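Long-range contacts in transcriptional regulatory protein FixJ (Sinorhizobium meliloti, PDB 1DCK), which turns on the nitrogen-fixation genes nifA and fixK once activated by FixL, and is represented here by its metal-binding receiver domain: residues 4-9 / 50-55; 35-40 / 58-63; 77-82 / 100-105. The protein carries 2 engineered substitutions. All blocks are in the same frame, centred on the assembly; numbering follows the deposited sequence.

Contacts 1 and 3 lie in the core of the receiver domain and join neighbouring pairs of strands in one parallel sheet; contact 2 is a surface contact on the flank of that sheet. Strand 49-54 of contact 1 runs beside strand 78-82 of contact 3, so backbone bonds such as that between Leu-51 O and Ile-79 N tie the two together. Both rest on backbone ladders with branched aliphatic side chains, and both end in polar residues near the manganese ion, Asp-54 and Lys-104. Contact 2 has no hydrogen bond between its segments: one methionine packs on helix 36-42, whose Phe-39 reaches His-7 of contact 1.

Contact 1: 4-9 / 50-55; sequences YTVHIV and VLVTDL. With MN (manganese (II) ion), chain C.
Val-9 lies between Leu-51 and Thr-53 where strand 5-9 pairs with strand 49-54, the parallel centre of the five-stranded CheY-like receiver fold. Five backbone hydrogen bonds hold the pair. The shortest, 2.7 Å from His-7 N to Val-50 O, is almost straight at 172°. The ladder brings Val-9 level with Thr-53, and from there its side chain can be followed outward. Val-9 CB sits 3.9 Å from Thr-53 OG1, and the two side chains run alongside each other off the same face of the sheet. CG1, anti to the backbone N (chi1 178°), stays near that hydroxyl, while Val-9 CG2 turns to the other neighbour and meets Leu-51 CD1 at 3.6 Å. Valine suits the place because its two branches let one buried residue meet two residues of the partner strand. On the same face, His-7 brings its ring edge to Val-50 O, Thr-5 CG2 lies over one ring face, toward its rim, and ND1 bonds to His-33 NE2 on the next strand. The other face is aliphatic: Val-6 CG1 meets Val-52 CG2 at 3.8 Å, under Ile-115 of helix 108-119. Thr-53 OG1 gives its hydrogen to Asp-54 O at 2.8 Å, satisfying a buried hydroxyl. Asp-54, the predicted phosphorylation site, stands at the strand's C-terminal end, where its carboxylate can leave the sheet for the metal site completed by Asp-11, the carbonyl of Arg-56 and water. Asp-54 OD1 binds the manganese ion at 2.5 Å, while Asp-54 N donates to Val-9 O at 3.0 Å.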
# COMPACT_ATOMS: atom_id res chain seq x y z
N TYR A 4 3.68 -4.88 -13.32
CA TYR A 4 2.91 -5.04 -12.10
C TYR A 4 2.06 -3.80 -11.90
O TYR A 4 2.28 -2.76 -12.56
CB TYR A 4 3.81 -5.34 -10.89
CG TYR A 4 4.85 -4.28 -10.57
CD1 TYR A 4 6.15 -4.38 -11.07
CD2 TYR A 4 4.55 -3.20 -9.73
CE1 TYR A 4 7.13 -3.41 -10.75
CE2 TYR A 4 5.51 -2.24 -9.41
CZ TYR A 4 6.80 -2.35 -9.93
OH TYR A 4 7.78 -1.42 -9.61
N THR A 5 1.03 -3.93 -11.07
CA THR A 5 0.16 -2.79 -10.78
C THR A 5 0.30 -2.34 -9.33
O THR A 5 0.36 -3.18 -8.42
CB THR A 5 -1.32 -3.12 -11.08
OG1 THR A 5 -1.46 -3.31 -12.49
CG2 THR A 5 -2.25 -1.97 -10.64
N VAL A 6 0.37 -1.03 -9.13
CA VAL A 6 0.51 -0.48 -7.79
C VAL A 6 -0.91 -0.12 -7.32
O VAL A 6 -1.56 0.76 -7.90
CB VAL A 6 1.39 0.80 -7.81
CG1 VAL A 6 1.53 1.40 -6.39
CG2 VAL A 6 2.78 0.49 -8.42
N HIS A 7 -1.40 -0.81 -6.29
CA HIS A 7 -2.74 -0.55 -5.72
C HIS A 7 -2.61 0.43 -4.56
O HIS A 7 -1.79 0.24 -3.65
CB HIS A 7 -3.42 -1.87 -5.30
CG HIS A 7 -3.63 -2.82 -6.43
ND1 HIS A 7 -4.74 -2.77 -7.25
CD2 HIS A 7 -2.81 -3.76 -6.97
CE1 HIS A 7 -4.60 -3.63 -8.24
NE2 HIS A 7 -3.43 -4.24 -8.10
N ILE A 8 -3.36 1.51 -4.62
CA ILE A 8 -3.28 2.53 -3.59
C ILE A 8 -4.57 2.60 -2.75
O ILE A 8 -5.68 2.57 -3.28
CB ILE A 8 -3.02 3.92 -4.24
CG1 ILE A 8 -1.72 3.88 -5.06
CG2 ILE A 8 -2.96 5.03 -3.16
CD1 ILE A 8 -1.53 5.11 -5.87
N VAL A 9 -4.41 2.67 -1.43
CA VAL A 9 -5.54 2.78 -0.51
C VAL A 9 -5.22 3.91 0.47
O VAL A 9 -4.14 3.89 1.10
CB VAL A 9 -5.76 1.51 0.33
CG1 VAL A 9 -6.93 1.74 1.28
CG2 VAL A 9 -6.00 0.30 -0.53
N VAL A 50 1.11 -4.88 -6.20
CA VAL A 50 1.74 -4.43 -4.96
C VAL A 50 0.72 -3.47 -4.31
O VAL A 50 -0.00 -2.77 -5.01
CB VAL A 50 3.08 -3.65 -5.27
CG1 VAL A 50 3.55 -2.86 -4.07
CG2 VAL A 50 4.19 -4.65 -5.66
N LEU A 51 0.68 -3.43 -2.98
CA LEU A 51 -0.25 -2.54 -2.27
C LEU A 51 0.48 -1.44 -1.49
O LEU A 51 1.48 -1.70 -0.84
CB LEU A 51 -1.10 -3.35 -1.29
CG LEU A 51 -1.93 -2.59 -0.25
CD1 LEU A 51 -3.06 -1.80 -0.91
CD2 LEU A 51 -2.52 -3.61 0.74
N VAL A 52 0.02 -0.20 -1.62
CA VAL A 52 0.57 0.90 -0.86
C VAL A 52 -0.66 1.40 -0.09
O VAL A 52 -1.61 1.92 -0.69
CB VAL A 52 1.11 2.03 -1.75
CG1 VAL A 52 1.68 3.16 -0.87
CG2 VAL A 52 2.24 1.49 -2.64
N THR A 53 -0.66 1.18 1.22
CA THR A 53 -1.81 1.59 2.02
C THR A 53 -1.50 2.52 3.16
O THR A 53 -0.40 2.52 3.72
CB THR A 53 -2.60 0.37 2.59
OG1 THR A 53 -3.59 0.83 3.52
CG2 THR A 53 -1.69 -0.58 3.32
N ASP A 54 -2.46 3.38 3.49
CA ASP A 54 -2.28 4.26 4.61
C ASP A 54 -2.58 3.43 5.88
O ASP A 54 -3.29 2.42 5.80
CB ASP A 54 -3.20 5.46 4.50
CG ASP A 54 -2.93 6.49 5.57
OD1 ASP A 54 -3.72 6.51 6.52
OD2 ASP A 54 -1.91 7.23 5.50
N LEU A 55 -2.01 3.81 7.02
CA LEU A 55 -2.26 3.04 8.24
C LEU A 55 -3.49 3.56 9.00
O LEU A 55 -4.46 2.82 9.20
CB LEU A 55 -1.04 3.03 9.16
CG LEU A 55 -1.06 1.86 10.16
CD1 LEU A 55 0.35 1.60 10.61
CD2 LEU A 55 -1.99 2.11 11.37
MN MN C . -5.09 8.51 7.25
O HOH W 1 -4.12 9.76 5.29

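Contact 2: 35-40 / 58-63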
# COMPACT_ATOMS: atom_id res chain seq x y z
N SER A 35 -11.52 2.70 -0.73
CA SER A 35 -11.37 2.42 0.69
C SER A 35 -10.76 1.04 0.89
O SER A 35 -10.72 0.24 -0.05
CB SER A 35 -12.73 2.40 1.36
OG SER A 35 -13.45 1.26 0.92
N ALA A 36 -10.33 0.76 2.12
CA ALA A 36 -9.76 -0.53 2.47
C ALA A 36 -10.74 -1.66 2.16
O ALA A 36 -10.34 -2.70 1.66
CB ALA A 36 -9.35 -0.56 3.94
N GLU A 37 -12.01 -1.45 2.49
CA GLU A 37 -13.04 -2.46 2.23
C GLU A 37 -13.16 -2.78 0.75
O GLU A 37 -13.37 -3.94 0.37
CB GLU A 37 -14.43 -2.01 2.71
CG GLU A 37 -14.65 -2.11 4.19
CD GLU A 37 -13.98 -1.02 5.00
OE1 GLU A 37 -14.04 -1.12 6.24
OE2 GLU A 37 -13.43 -0.04 4.41
N ALA A 38 -13.03 -1.75 -0.09
CA ALA A 38 -13.15 -1.94 -1.54
C ALA A 38 -11.96 -2.74 -2.07
O ALA A 38 -12.11 -3.58 -2.96
CB ALA A 38 -13.27 -0.59 -2.25
N PHE A 39 -10.78 -2.48 -1.52
CA PHE A 39 -9.60 -3.20 -1.98
C PHE A 39 -9.69 -4.67 -1.54
O PHE A 39 -9.31 -5.58 -2.29
CB PHE A 39 -8.31 -2.58 -1.43
CG PHE A 39 -7.07 -3.35 -1.81
CD1 PHE A 39 -6.57 -3.28 -3.10
CD2 PHE A 39 -6.48 -4.23 -0.90
CE1 PHE A 39 -5.50 -4.08 -3.50
CE2 PHE A 39 -5.40 -5.03 -1.29
CZ PHE A 39 -4.92 -4.95 -2.59
N LEU A 40 -10.21 -4.89 -0.34
CA LEU A 40 -10.37 -6.23 0.21
C LEU A 40 -11.29 -7.07 -0.65
O LEU A 40 -11.02 -8.24 -0.87
CB LEU A 40 -10.92 -6.16 1.64
CG LEU A 40 -10.08 -6.75 2.76
CD1 LEU A 40 -10.96 -6.89 4.01
CD2 LEU A 40 -9.52 -8.12 2.35
N PRO A 58 -9.89 5.45 9.84
CA PRO A 58 -11.00 5.17 10.76
C PRO A 58 -11.83 3.89 10.57
O PRO A 58 -11.93 3.08 11.51
CB PRO A 58 -11.84 6.45 10.68
CG PRO A 58 -11.30 7.20 9.45
CD PRO A 58 -9.85 6.87 9.50
N ASP A 59 -12.38 3.68 9.37
CA ASP A 59 -13.20 2.49 9.10
C ASP A 59 -12.41 1.18 9.25
O ASP A 59 -12.83 0.28 10.00
CB ASP A 59 -13.85 2.59 7.72
CG ASP A 59 -14.78 3.81 7.58
OD1 ASP A 59 -15.21 4.12 6.44
OD2 ASP A 59 -15.08 4.46 8.61
N MET A 60 -11.28 1.09 8.57
CA MET A 60 -10.41 -0.09 8.63
C MET A 60 -8.97 0.39 8.52
O MET A 60 -8.63 1.14 7.60
CB MET A 60 -10.73 -1.07 7.50
CG MET A 60 -9.97 -2.40 7.58
SD MET A 60 -10.27 -3.45 6.15
CE MET A 60 -11.99 -4.01 6.51
N SER A 61 -8.15 0.01 9.49
CA SER A 61 -6.75 0.43 9.51
C SER A 61 -5.90 -0.32 8.50
O SER A 61 -6.31 -1.35 7.97
CB SER A 61 -6.15 0.21 10.90
OG SER A 61 -6.01 -1.17 11.14
N GLY A 62 -4.69 0.19 8.27
CA GLY A 62 -3.79 -0.47 7.33
C GLY A 62 -3.41 -1.84 7.87
O GLY A 62 -3.22 -2.79 7.12
N VAL A 63 -3.28 -1.93 9.19
CA VAL A 63 -2.91 -3.19 9.86
C VAL A 63 -4.04 -4.20 9.73
O VAL A 63 -3.81 -5.34 9.35
CB VAL A 63 -2.63 -2.98 11.38
CG1 VAL A 63 -2.20 -4.30 12.03
CG2 VAL A 63 -1.57 -1.92 11.57
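Two extended torsions followed by a bend carry Met-60 to helix 36-42: CG stands opposite the backbone N (chi1 -174°), SD continues the line, and a turn at chi3 of -74° swings CE against Glu-37 and Leu-40. Glu-37 bends at its own chi2 (77°), which brings its carboxylate back alongside the methionine. Glu-37 OE1 lies 3.5 Å from Met-60 CB and 3.6 Å from Met-60 CE, a packing contact, not a hydrogen bond. Ala-36 CB touches Met-60 SD at 3.8 Å; a small methyl here lets the thioether come close to the helix. In the receiver fold this joins helix 36-42 to the loop leading from the strand that carries the presumed phosphoacceptor into helix 62-71. Both helices are capped by serines: Ser-35 OG accepts from Ala-38 N at 3.2 Å, and Ser-61 OG takes the N-H of Glu-64. A long, flexible methionine suits a loop position that must reach across to a helix without polar bonds. Leu-40, also packed on Leu-65 and Leu-69 of helix 62-71, meets Met-60 roughly perpendicular to it, Leu-40 CD1 lying 4.0 Å from Met-60 CE.

Contact 3: 77-82 / 100-105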
# COMPACT_ATOMS: atom_id res chain seq x y z
N PRO A 77 2.40 -8.14 -1.65
CA PRO A 77 3.48 -7.34 -1.05
C PRO A 77 2.90 -5.98 -0.71
O PRO A 77 2.29 -5.33 -1.56
CB PRO A 77 4.49 -7.22 -2.19
CG PRO A 77 4.25 -8.49 -2.99
CD PRO A 77 2.75 -8.49 -3.04
N SER A 78 3.12 -5.53 0.53
CA SER A 78 2.59 -4.26 0.96
C SER A 78 3.60 -3.28 1.56
O SER A 78 4.55 -3.68 2.23
CB SER A 78 1.48 -4.47 1.97
OG SER A 78 1.03 -3.21 2.44
N ILE A 79 3.35 -2.00 1.30
CA ILE A 79 4.15 -0.91 1.84
C ILE A 79 3.11 -0.18 2.69
O ILE A 79 1.99 0.04 2.22
CB ILE A 79 4.68 0.05 0.73
CG1 ILE A 79 5.68 -0.65 -0.20
CG2 ILE A 79 5.31 1.26 1.35
CD1 ILE A 79 6.69 -1.48 0.54
N VAL A 80 3.43 0.15 3.93
CA VAL A 80 2.45 0.86 4.76
C VAL A 80 2.94 2.27 5.05
O VAL A 80 4.07 2.46 5.43
CB VAL A 80 2.15 0.08 6.09
CG1 VAL A 80 1.23 0.88 7.01
CG2 VAL A 80 1.48 -1.25 5.77
N ILE A 81 2.11 3.26 4.74
CA ILE A 81 2.46 4.66 4.99
C ILE A 81 1.96 5.00 6.40
O ILE A 81 0.77 4.90 6.70
CB ILE A 81 1.81 5.59 3.94
CG1 ILE A 81 2.35 5.27 2.54
CG2 ILE A 81 2.08 7.04 4.30
CD1 ILE A 81 1.71 6.08 1.40
N THR A 82 2.87 5.39 7.28
CA THR A 82 2.50 5.68 8.66
C THR A 82 2.60 7.16 8.98
O THR A 82 3.35 7.91 8.35
CB THR A 82 3.40 4.86 9.62
OG1 THR A 82 4.78 5.18 9.38
CG2 THR A 82 3.21 3.35 9.37
N ASP A 100 7.59 -3.12 4.01
CA ASP A 100 8.23 -1.95 4.59
C ASP A 100 7.20 -0.89 4.95
O ASP A 100 6.03 -1.00 4.59
CB ASP A 100 9.26 -1.34 3.64
CG ASP A 100 10.31 -0.50 4.38
OD1 ASP A 100 10.44 -0.59 5.63
OD2 ASP A 100 11.02 0.25 3.69
N PHE A 101 7.65 0.10 5.71
CA PHE A 101 6.81 1.22 6.09
C PHE A 101 7.49 2.46 5.49
O PHE A 101 8.69 2.45 5.19
CB PHE A 101 6.75 1.39 7.63
CG PHE A 101 8.01 1.98 8.22
CD1 PHE A 101 8.11 3.36 8.46
CD2 PHE A 101 9.10 1.17 8.49
CE1 PHE A 101 9.30 3.91 8.95
CE2 PHE A 101 10.29 1.71 8.98
CZ PHE A 101 10.39 3.08 9.21
N ILE A 102 6.72 3.52 5.37
CA ILE A 102 7.20 4.79 4.87
C ILE A 102 6.52 5.84 5.77
O ILE A 102 5.31 5.82 6.00
CB ILE A 102 6.78 5.06 3.40
CG1 ILE A 102 7.30 3.94 2.48
CG2 ILE A 102 7.34 6.40 2.92
CD1 ILE A 102 8.86 3.75 2.52
N GLU A 103 7.34 6.72 6.31
CA GLU A 103 6.89 7.79 7.19
C GLU A 103 6.60 9.01 6.32
O GLU A 103 7.39 9.36 5.44
CB GLU A 103 7.98 8.11 8.23
CG GLU A 103 7.50 8.91 9.45
CD GLU A 103 8.61 9.13 10.49
OE1 GLU A 103 9.68 8.49 10.40
OE2 GLU A 103 8.41 9.97 11.40
N LYS A 104 5.41 9.58 6.49
CA LYS A 104 5.05 10.79 5.74
C LYS A 104 5.37 12.05 6.57
O LYS A 104 5.57 11.95 7.78
CB LYS A 104 3.58 10.75 5.32
CG LYS A 104 2.55 10.51 6.41
CD LYS A 104 1.17 10.69 5.79
CE LYS A 104 0.03 10.43 6.77
NZ LYS A 104 -1.28 10.53 6.05
N PRO A 105 5.66 13.18 5.90
CA PRO A 105 5.74 13.38 4.45
C PRO A 105 6.95 12.59 3.93
O PRO A 105 7.91 12.38 4.68
CB PRO A 105 6.00 14.88 4.31
CG PRO A 105 5.49 15.46 5.64
CD PRO A 105 5.96 14.43 6.62
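The beta-alpha-beta unit of strand 78-82, helix 87-95 and strand 100-103 closes through this contact, which sets the edge strand of the parallel sheet beside its neighbour. Val-80 and Phe-101 pair across the strands, as do Ile-81 and Ile-102. The backbone ladder runs from Val-80 N, which donates to Asp-100 O in the carbonyl plane, to Lys-104 N, which reaches Thr-82 O at 3.2 Å with a straight N-H (168°). Between them Ile-102 bonds through both its N and its O, the latter taking Thr-82 N at 2.8 Å. Thr-82 OG1 adds a weak bond to that same Ile-102 O at 3.5 Å: chi1 of 58° leaves the hydroxyl flanked by both backbone branches and near the partner strand.

On the face toward helix 108-119, Ile-79 CG2 presses on Ile-102 CG1 at 3.5 Å. Branching at CB suits isoleucine to this buried layer, where Ile-111 and Ala-114 also lie against Ile-102. Ile-79 CD1 reaches back to Asp-100 CB at 4.0 Å. The opposite face carries Phe-101, whose CD1 lies 3.9 Å from Thr-82 OG1, and Glu-103, whose OE2 accepts from Gly-85 N.

Past the strand, Lys-104 runs out extended, passing crosswise to Ile-81, with Lys-104 CG 3.3 Å from Thr-82 O and Lys-104 CD 4.0 Å from Ile-81 CG2. Its long methylene chain can thus pack on the strand end while its ammonium group reaches the acidic pocket, making long, weak ion pairs with Asp-54 and Glu-12. A lysine followed by a cis-proline, here Pro-105, after the last strand and beside the presumed phosphoacceptor aspartate is a hallmark of the response-regulator receiver site.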